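Local coordinates for gifsy-2 prophage ATP-binding sugar transporter-like protein (Salmonella typhimurium LT2, PDB 2PP6), which is of unknown function but may bind ATP, as a prophage protein resembling sugar transporters, at residues Arg69-Arg81 / Phe85-Asn96. Numbering follows the deposited sequence.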
loop_
_atom_site.group_PDB
_atom_site.type_symbol
_atom_site.label_atom_id
_atom_site.label_comp_id
_atom_site.label_asym_id
_atom_site.label_seq_id
_atom_site.Cartn_x
_atom_site.Cartn_y
_atom_site.Cartn_z
ATOM N N ARG A 69 34.138 2.950 10.206
ATOM C CA ARG A 69 34.547 1.651 9.717
ATOM C C ARG A 69 33.287 0.814 9.847
ATOM O O ARG A 69 32.544 0.925 10.832
ATOM C CB ARG A 69 35.690 1.058 10.544
ATOM C CG ARG A 69 35.467 0.953 12.041
ATOM C CD ARG A 69 36.704 0.310 12.676
ATOM N NE ARG A 69 36.888 0.652 14.088
ATOM C CZ ARG A 69 38.005 0.414 14.776
ATOM N NH1 ARG A 69 39.044 -0.172 14.186
ATOM N NH2 ARG A 69 38.088 0.767 16.056
ATOM N N VAL A 70 33.037 -0.005 8.836
ATOM C CA VAL A 70 31.858 -0.840 8.800
ATOM C C VAL A 70 32.261 -2.281 8.619
ATOM O O VAL A 70 32.894 -2.605 7.623
ATOM C CB VAL A 70 30.972 -0.454 7.610
ATOM C CG1 VAL A 70 29.800 -1.421 7.497
ATOM C CG2 VAL A 70 30.508 0.979 7.759
ATOM N N VAL A 71 31.913 -3.156 9.559
ATOM C CA VAL A 71 32.251 -4.561 9.377
ATOM C C VAL A 71 31.061 -5.240 8.732
ATOM O O VAL A 71 29.982 -5.322 9.319
ATOM C CB VAL A 71 32.546 -5.274 10.691
ATOM C CG1 VAL A 71 32.865 -6.733 10.403
ATOM C CG2 VAL A 71 33.701 -4.591 11.406
ATOM N N LEU A 72 31.254 -5.732 7.520
ATOM C CA LEU A 72 30.173 -6.374 6.791
ATOM C C LEU A 72 30.627 -7.698 6.212
ATOM O O LEU A 72 31.613 -7.767 5.488
ATOM C CB LEU A 72 29.684 -5.432 5.682
ATOM C CG LEU A 72 28.924 -5.994 4.486
ATOM C CD1 LEU A 72 27.803 -6.889 4.954
ATOM C CD2 LEU A 72 28.373 -4.848 3.677
ATOM N N ARG A 73 29.897 -8.749 6.542
ATOM C CA ARG A 73 30.225 -10.079 6.078
ATOM C C ARG A 73 31.670 -10.503 6.362
ATOM O O ARG A 73 32.275 -11.253 5.604
ATOM C CB ARG A 73 29.891 -10.196 4.599
ATOM C CG ARG A 73 28.536 -10.812 4.407
ATOM C CD ARG A 73 28.023 -10.694 2.997
ATOM N NE ARG A 73 26.771 -11.435 2.871
ATOM C CZ ARG A 73 25.964 -11.368 1.820
ATOM N NH1 ARG A 73 26.280 -10.582 0.798
ATOM N NH2 ARG A 73 24.848 -12.090 1.791
ATOM N N GLY A 74 32.213 -10.028 7.474
ATOM C CA GLY A 74 33.559 -10.401 7.847
ATOM C C GLY A 74 34.640 -9.479 7.343
ATOM O O GLY A 74 35.797 -9.636 7.716
ATOM N N SER A 75 34.285 -8.512 6.506
ATOM C CA SER A 75 35.289 -7.596 5.969
ATOM C C SER A 75 35.083 -6.182 6.471
ATOM O O SER A 75 33.968 -5.790 6.811
ATOM C CB SER A 75 35.250 -7.614 4.444
ATOM O OG SER A 75 34.888 -8.902 3.975
ATOM N N GLU A 76 36.164 -5.416 6.513
ATOM C CA GLU A 76 36.096 -4.046 6.993
ATOM C C GLU A 76 35.998 -3.071 5.828
ATOM O O GLU A 76 36.653 -3.238 4.812
ATOM C CB GLU A 76 37.321 -3.731 7.862
ATOM C CG GLU A 76 37.137 -2.510 8.759
ATOM C CD GLU A 76 38.067 -2.506 9.967
ATOM O OE1 GLU A 76 39.300 -2.460 9.770
ATOM O OE2 GLU A 76 37.557 -2.550 11.114
ATOM N N PHE A 77 35.155 -2.062 5.979
ATOM C CA PHE A 77 34.960 -1.067 4.944
ATOM C C PHE A 77 35.011 0.312 5.561
ATOM O O PHE A 77 35.057 0.465 6.775
ATOM C CB PHE A 77 33.590 -1.222 4.268
ATOM C CG PHE A 77 33.386 -2.532 3.559
ATOM C CD1 PHE A 77 33.002 -3.675 4.262
ATOM C CD2 PHE A 77 33.510 -2.608 2.174
ATOM C CE1 PHE A 77 32.733 -4.880 3.595
ATOM C CE2 PHE A 77 33.243 -3.812 1.489
ATOM C CZ PHE A 77 32.853 -4.948 2.203
ATOM N N THR A 78 34.998 1.323 4.707
ATOM C CA THR A 78 35.005 2.696 5.161
ATOM C C THR A 78 33.916 3.418 4.375
ATOM O O THR A 78 33.804 3.275 3.156
ATOM C CB THR A 78 36.386 3.352 4.926
ATOM O OG1 THR A 78 37.366 2.671 5.719
ATOM C CG2 THR A 78 36.377 4.821 5.324
ATOM N N VAL A 79 33.081 4.148 5.096
ATOM C CA VAL A 79 32.009 4.894 4.477
ATOM C C VAL A 79 32.643 6.103 3.809
ATOM O O VAL A 79 33.050 7.056 4.484
ATOM C CB VAL A 79 30.985 5.366 5.529
ATOM C CG1 VAL A 79 30.005 6.353 4.897
ATOM C CG2 VAL A 79 30.247 4.176 6.096
ATOM N N THR A 80 32.725 6.054 2.483
ATOM C CA THR A 80 33.313 7.141 1.714
ATOM C C THR A 80 32.313 8.249 1.394
ATOM O O THR A 80 32.705 9.401 1.266
ATOM C CB THR A 80 33.928 6.622 0.409
ATOM O OG1 THR A 80 32.893 6.148 -0.463
ATOM C CG2 THR A 80 34.883 5.487 0.713
ATOM N N ARG A 81 31.034 7.912 1.257
ATOM C CA ARG A 81 30.022 8.932 0.992
ATOM C C ARG A 81 28.646 8.508 1.487
ATOM O O ARG A 81 28.368 7.327 1.642
ATOM C CB ARG A 81 29.967 9.288 -0.497
ATOM C CG ARG A 81 29.171 8.348 -1.359
ATOM C CD ARG A 81 29.261 8.743 -2.833
ATOM N NE ARG A 81 30.583 8.488 -3.411
ATOM C CZ ARG A 81 31.632 9.301 -3.298
ATOM N NH1 ARG A 81 31.532 10.442 -2.627
ATOM N NH2 ARG A 81 32.791 8.965 -3.854
ATOM N N PHE A 85 18.070 7.720 0.685
ATOM C CA PHE A 85 17.228 6.802 -0.046
ATOM C C PHE A 85 15.939 6.785 0.747
ATOM O O PHE A 85 15.826 6.080 1.751
ATOM C CB PHE A 85 17.842 5.411 -0.085
ATOM C CG PHE A 85 17.089 4.458 -0.948
ATOM C CD1 PHE A 85 17.303 4.432 -2.317
ATOM C CD2 PHE A 85 16.137 3.605 -0.398
ATOM C CE1 PHE A 85 16.579 3.564 -3.137
ATOM C CE2 PHE A 85 15.407 2.734 -1.203
ATOM C CZ PHE A 85 15.629 2.714 -2.580
ATOM N N ASN A 86 14.978 7.585 0.295
ATOM C CA ASN A 86 13.693 7.701 0.965
ATOM C C ASN A 86 13.957 8.033 2.424
ATOM O O ASN A 86 13.357 7.450 3.335
ATOM C CB ASN A 86 12.910 6.397 0.854
ATOM C CG ASN A 86 12.715 5.966 -0.581
ATOM O OD1 ASN A 86 13.678 5.720 -1.306
ATOM N ND2 ASN A 86 11.465 5.884 -1.006
ATOM N N GLY A 87 14.884 8.966 2.632
ATOM C CA GLY A 87 15.218 9.404 3.971
ATOM C C GLY A 87 16.132 8.499 4.770
ATOM O O GLY A 87 16.352 8.755 5.949
ATOM N N LYS A 88 16.654 7.438 4.163
ATOM C CA LYS A 88 17.552 6.553 4.883
ATOM C C LYS A 88 18.961 6.668 4.371
ATOM O O LYS A 88 19.209 6.857 3.189
ATOM C CB LYS A 88 17.106 5.111 4.780
ATOM C CG LYS A 88 15.762 4.887 5.366
ATOM C CD LYS A 88 15.532 3.426 5.585
ATOM C CE LYS A 88 14.069 3.123 5.502
ATOM N NZ LYS A 88 13.605 3.477 4.129
ATOM N N PRO A 89 19.918 6.548 5.270
ATOM C CA PRO A 89 21.323 6.644 4.882
ATOM C C PRO A 89 21.740 5.613 3.842
ATOM O O PRO A 89 21.627 4.421 4.063
ATOM C CB PRO A 89 22.066 6.415 6.198
ATOM C CG PRO A 89 21.083 6.826 7.233
ATOM C CD PRO A 89 19.791 6.269 6.704
ATOM N N GLN A 90 22.201 6.065 2.691
ATOM C CA GLN A 90 22.685 5.120 1.713
ATOM C C GLN A 90 24.193 5.306 1.749
ATOM O O GLN A 90 24.686 6.352 1.344
ATOM C CB GLN A 90 22.169 5.424 0.326
ATOM C CG GLN A 90 22.944 4.635 -0.675
ATOM C CD GLN A 90 22.384 4.746 -2.042
ATOM O OE1 GLN A 90 21.342 4.178 -2.339
ATOM N NE2 GLN A 90 23.069 5.492 -2.901
ATOM N N LEU A 91 24.910 4.295 2.235
ATOM C CA LEU A 91 26.355 4.374 2.369
ATOM C C LEU A 91 27.183 3.739 1.247
ATOM O O LEU A 91 26.875 2.648 0.748
ATOM C CB LEU A 91 26.772 3.742 3.697
ATOM C CG LEU A 91 25.888 4.007 4.921
ATOM C CD1 LEU A 91 26.519 3.351 6.158
ATOM C CD2 LEU A 91 25.716 5.501 5.137
ATOM N N THR A 92 28.241 4.439 0.852
ATOM C CA THR A 92 29.150 3.922 -0.157
ATOM C C THR A 92 30.337 3.458 0.664
ATOM O O THR A 92 30.967 4.256 1.365
ATOM C CB THR A 92 29.598 4.998 -1.156
ATOM O OG1 THR A 92 28.483 5.388 -1.967
ATOM C CG2 THR A 92 30.708 4.457 -2.050
ATOM N N LEU A 93 30.619 2.162 0.580
ATOM C CA LEU A 93 31.689 1.547 1.351
ATOM C C LEU A 93 32.860 1.070 0.511
ATOM O O LEU A 93 32.672 0.468 -0.551
ATOM C CB LEU A 93 31.139 0.342 2.101
ATOM C CG LEU A 93 29.752 0.441 2.705
ATOM C CD1 LEU A 93 29.320 -0.918 3.226
ATOM C CD2 LEU A 93 29.778 1.453 3.819
ATOM N N GLU A 94 34.065 1.313 1.019
ATOM C CA GLU A 94 35.288 0.881 0.350
ATOM C C GLU A 94 36.074 -0.075 1.251
ATOM O O GLU A 94 36.137 0.122 2.468
ATOM C CB GLU A 94 36.154 2.092 -0.012
ATOM C CG GLU A 94 35.506 3.028 -1.028
ATOM C CD GLU A 94 35.160 2.343 -2.344
ATOM O OE1 GLU A 94 34.472 2.972 -3.180
ATOM O OE2 GLU A 94 35.576 1.183 -2.549
ATOM N N GLU A 95 36.652 -1.114 0.647
ATOM C CA GLU A 95 37.451 -2.110 1.369
ATOM C C GLU A 95 38.619 -1.427 2.097
ATOM O O GLU A 95 38.992 -0.299 1.780
ATOM C CB GLU A 95 38.012 -3.140 0.391
ATOM C CG GLU A 95 37.044 -3.560 -0.701
ATOM C CD GLU A 95 36.470 -4.949 -0.489
ATOM O OE1 GLU A 95 35.654 -5.378 -1.335
ATOM O OE2 GLU A 95 36.831 -5.614 0.511
ATOM N N ASN A 96 39.195 -2.117 3.072
ATOM C CA ASN A 96 40.310 -1.564 3.821
ATOM C C ASN A 96 41.589 -2.309 3.466
ATOM O O ASN A 96 42.264 -2.818 4.390
ATOM C CB ASN A 96 40.030 -1.662 5.324
ATOM C CG ASN A 96 39.212 -0.485 5.845
ATOM O OD1 ASN A 96 38.329 0.026 5.158
ATOM N ND2 ASN A 96 39.503 -0.059 7.071
#
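Leu93 turns CG anti to its carbonyl carbon (chi1 -39°), and its two methyls reach different neighbours in 69-81. CD2 meets Val79 CG2 at 3.6 Å and Val70 CG2 at 4.0 Å. CD1 reaches Leu72 CD2, crossing that side chain at about a right angle. Thr78 places OG1 beside its own backbone N (chi1 -64°). From there OG1 donates to Asn96 OD1 at 2.9 Å, slightly tilted from the amide carbonyl plane. Phe77 packs its CB on Leu93 CB at 3.6 Å. Its ring atom CE2 lies beside the Glu95 carboxylate, the two planes 39° apart.

Strands 75-85 and 88-95 form an antiparallel hairpin. Thr78 and Glu94 make a hydrogen-bonded pair, with Thr78 N to Glu94 O at 2.8 Å and Glu94 N returning to Thr78 O. Thr92 O accepts two donors. Thr80 N bonds to Thr92 O at 2.8 Å, almost in line with the C=O. Thr80 OG1 bonds to Thr92 O at 3.3 Å, from well above the carbonyl plane. Thr92 N donates to Arg81 O, so Thr80 and Arg81 together face Thr92, consistent with a beta bulge.

Strand 88-95 lies between strands 75-85 and 53-57 in the antiparallel barrel. Val70, Leu72 and Leu91 also pack against strand 25-29.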